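Local coordinates for protein FdhC (Acinetobacter nosocomialis, PDB 5KTC) that transfers a 3-hydroxybutanoyl group from coenzyme A to the amino group of a dTDP-linked dideoxy amino sugar, as a GNAT-superfamily N-acyltransferase, at residues S111-Y116 with L144-Q149. Sequence-based numbering, arbitrary orientation.
Sequences SALLVY and LKMGAQ. With COA (coenzyme A), chain D.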
# COMPACT_ATOMS: atom_id res chain seq x y z
N SER A 111 -4.88 -3.58 3.43
CA SER A 111 -3.86 -3.27 2.38
C SER A 111 -2.57 -2.75 3.01
O SER A 111 -1.47 -3.21 2.64
CB SER A 111 -4.42 -2.33 1.31
OG SER A 111 -4.83 -1.09 1.80
N ALA A 112 -2.68 -1.90 4.04
CA ALA A 112 -1.48 -1.45 4.73
C ALA A 112 -0.70 -2.67 5.36
O ALA A 112 0.54 -2.82 5.21
CB ALA A 112 -1.81 -0.37 5.80
N LEU A 113 -1.46 -3.57 5.99
CA LEU A 113 -0.86 -4.71 6.61
C LEU A 113 -0.19 -5.60 5.59
O LEU A 113 0.86 -6.16 5.86
CB LEU A 113 -1.89 -5.51 7.45
CG LEU A 113 -2.44 -4.72 8.62
CD1 LEU A 113 -3.71 -5.42 9.16
CD2 LEU A 113 -1.34 -4.53 9.69
N LEU A 114 -0.77 -5.74 4.41
CA LEU A 114 -0.24 -6.61 3.43
C LEU A 114 0.99 -5.97 2.87
O LEU A 114 1.95 -6.67 2.53
CB LEU A 114 -1.27 -6.90 2.36
CG LEU A 114 -2.44 -7.83 2.75
CD1 LEU A 114 -3.45 -7.89 1.61
CD2 LEU A 114 -1.95 -9.22 3.16
N VAL A 115 0.99 -4.66 2.74
CA VAL A 115 2.27 -3.96 2.35
C VAL A 115 3.41 -4.33 3.26
O VAL A 115 4.52 -4.63 2.78
CB VAL A 115 2.14 -2.44 2.27
CG1 VAL A 115 3.52 -1.74 2.29
CG2 VAL A 115 1.25 -2.06 1.09
N TYR A 116 3.16 -4.23 4.57
CA TYR A 116 4.21 -4.54 5.51
C TYR A 116 4.59 -6.03 5.50
O TYR A 116 5.76 -6.34 5.70
CB TYR A 116 3.80 -4.07 6.93
CG TYR A 116 3.65 -2.57 7.02
CD1 TYR A 116 4.66 -1.71 6.53
CD2 TYR A 116 2.57 -1.97 7.63
CE1 TYR A 116 4.58 -0.35 6.65
CE2 TYR A 116 2.46 -0.60 7.70
CZ TYR A 116 3.48 0.21 7.23
OH TYR A 116 3.42 1.58 7.27
N LEU A 144 -0.24 7.05 12.35
CA LEU A 144 0.12 7.17 13.81
C LEU A 144 -0.55 6.09 14.60
O LEU A 144 0.07 5.44 15.41
CB LEU A 144 -0.23 8.54 14.39
CG LEU A 144 0.62 9.65 13.80
CD1 LEU A 144 0.07 11.10 13.85
CD2 LEU A 144 2.04 9.58 14.34
N LYS A 145 -1.82 5.85 14.35
CA LYS A 145 -2.51 4.79 15.04
C LYS A 145 -1.85 3.43 14.85
O LYS A 145 -1.71 2.65 15.78
CB LYS A 145 -3.98 4.71 14.62
CG LYS A 145 -4.85 3.71 15.43
CD LYS A 145 -6.35 3.98 15.16
CE LYS A 145 -7.31 2.95 15.79
NZ LYS A 145 -7.09 2.78 17.26
N MET A 146 -1.49 3.10 13.62
CA MET A 146 -0.86 1.77 13.38
C MET A 146 0.58 1.69 13.94
O MET A 146 1.13 0.61 14.04
CB MET A 146 -0.84 1.48 11.87
CG MET A 146 -0.46 0.06 11.48
SD MET A 146 -0.81 -0.24 9.73
CE MET A 146 -2.59 -0.43 9.74
N GLY A 147 1.21 2.83 14.22
CA GLY A 147 2.55 2.84 14.88
C GLY A 147 3.70 3.45 14.13
O GLY A 147 4.88 3.24 14.51
N ALA A 148 3.40 4.18 13.07
CA ALA A 148 4.41 4.93 12.33
C ALA A 148 4.99 6.03 13.23
O ALA A 148 4.32 6.53 14.10
CB ALA A 148 3.83 5.57 11.09
N GLN A 149 6.26 6.29 13.07
CA GLN A 149 6.89 7.34 13.83
C GLN A 149 7.10 8.54 12.89
O GLN A 149 7.76 8.50 11.86
CB GLN A 149 8.16 6.84 14.51
CG GLN A 149 8.68 7.76 15.63
CD GLN A 149 10.20 7.59 15.97
OE1 GLN A 149 10.83 8.52 16.54
NE2 GLN A 149 10.79 6.44 15.60
N1A COA D . -7.51 -0.16 13.72
C2A COA D . -8.82 -0.43 13.52
N3A COA D . -9.55 0.21 12.61
C4A COA D . -8.95 1.08 11.81
C5A COA D . -7.51 1.39 11.95
C6A COA D . -6.79 0.70 12.99
N6A COA D . -5.49 0.91 13.21
N7A COA D . -7.20 2.29 11.03
C8A COA D . -8.34 2.56 10.35
N9A COA D . -9.38 1.84 10.84
C1B COA D . -10.78 1.85 10.34
C2B COA D . -11.22 3.29 10.08
O2B COA D . -11.75 3.93 11.26
C3B COA D . -12.21 3.12 8.98
O3B COA D . -13.42 2.63 9.55
P3B COA D . -14.71 3.59 9.67
O7A COA D . -15.50 3.18 8.42
O8A COA D . -15.17 2.99 10.96
O9A COA D . -14.22 5.02 9.67
C4B COA D . -11.60 2.01 8.15
O4B COA D . -10.84 1.20 9.06
C5B COA D . -10.83 2.51 6.94
O5B COA D . -9.80 3.38 7.35
P1A COA D . -9.77 4.86 6.82
O1A COA D . -8.71 5.61 7.61
O2A COA D . -11.12 5.46 6.54
O3A COA D . -9.06 4.79 5.37
P2A COA D . -9.59 5.00 3.92
O4A COA D . -10.65 4.01 3.51
O5A COA D . -9.93 6.46 3.66
O6A COA D . -8.32 4.64 3.04
CBP COA D . -6.72 5.91 1.71
CCP COA D . -7.18 5.49 3.12
CDP COA D . -5.55 6.84 1.89
CEP COA D . -6.28 4.68 0.91
CAP COA D . -7.89 6.60 0.98
OAP COA D . -8.44 7.57 1.93
C9P COA D . -7.52 7.23 -0.31
O9P COA D . -7.42 6.65 -1.41
N8P COA D . -7.26 8.55 -0.20
C7P COA D . -6.88 9.30 -1.34
C6P COA D . -5.50 9.02 -1.88
C5P COA D . -4.46 9.40 -0.85
O5P COA D . -4.52 10.52 -0.32
N4P COA D . -3.57 8.48 -0.55
C3P COA D . -2.60 8.67 0.54
C2P COA D . -1.44 9.60 0.13
S1P COA D . -0.45 9.99 1.62
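Where helix 107-122 faces the C-terminal end of helix 137-146, the CA atoms that come nearest are those of A112 and M146, 9.3 Å apart, so the backbones stay well separated and one long side chain spans the interval. That side chain is M146. With CG anti to the backbone N (chi1 -169°) and chi2 also extended, it reaches straight across before bending at chi3 (-76°), which turns the terminal CE out of the line of the chain and onto A112. CE rests on the methyl of A112, with A112 CB to M146 CE at 4.0 Å, and lies 4.3 Å from L113 CD2, the branch of that leucine that comes nearest. The sulfur approaches Y116 at the ring's edge, almost in its plane, and M146 SD sits 3.9 Å from Y116 CE2. This is an edge-on Met-aromatic contact, the sulfur 5.2 Å from the ring centroid and 87° off the ring normal. The ring is further fixed by a stack with F162 and a hydrogen bond between its OH and W94 NE1. Just beyond M146, G147 terminates the helix in a Schellman motif with positive phi, and the chain turns toward strand 149-153. The preceding residue, K145, takes no part in the helix-helix contact: its aliphatic chain runs across the adenine of coenzyme A, CG near the amino group (K145 CG to COA N6A 3.6 Å) and CE over the ring face. M146 and this cofactor-contacting lysine are thus neighbours on helix 137-146 of the GNAT fold. All four residues that touch are buried, and with no hydrogen bond between the segments the contact holds by dispersion between the polarisable end of the methionine and A112, L113 and the tyrosine edge.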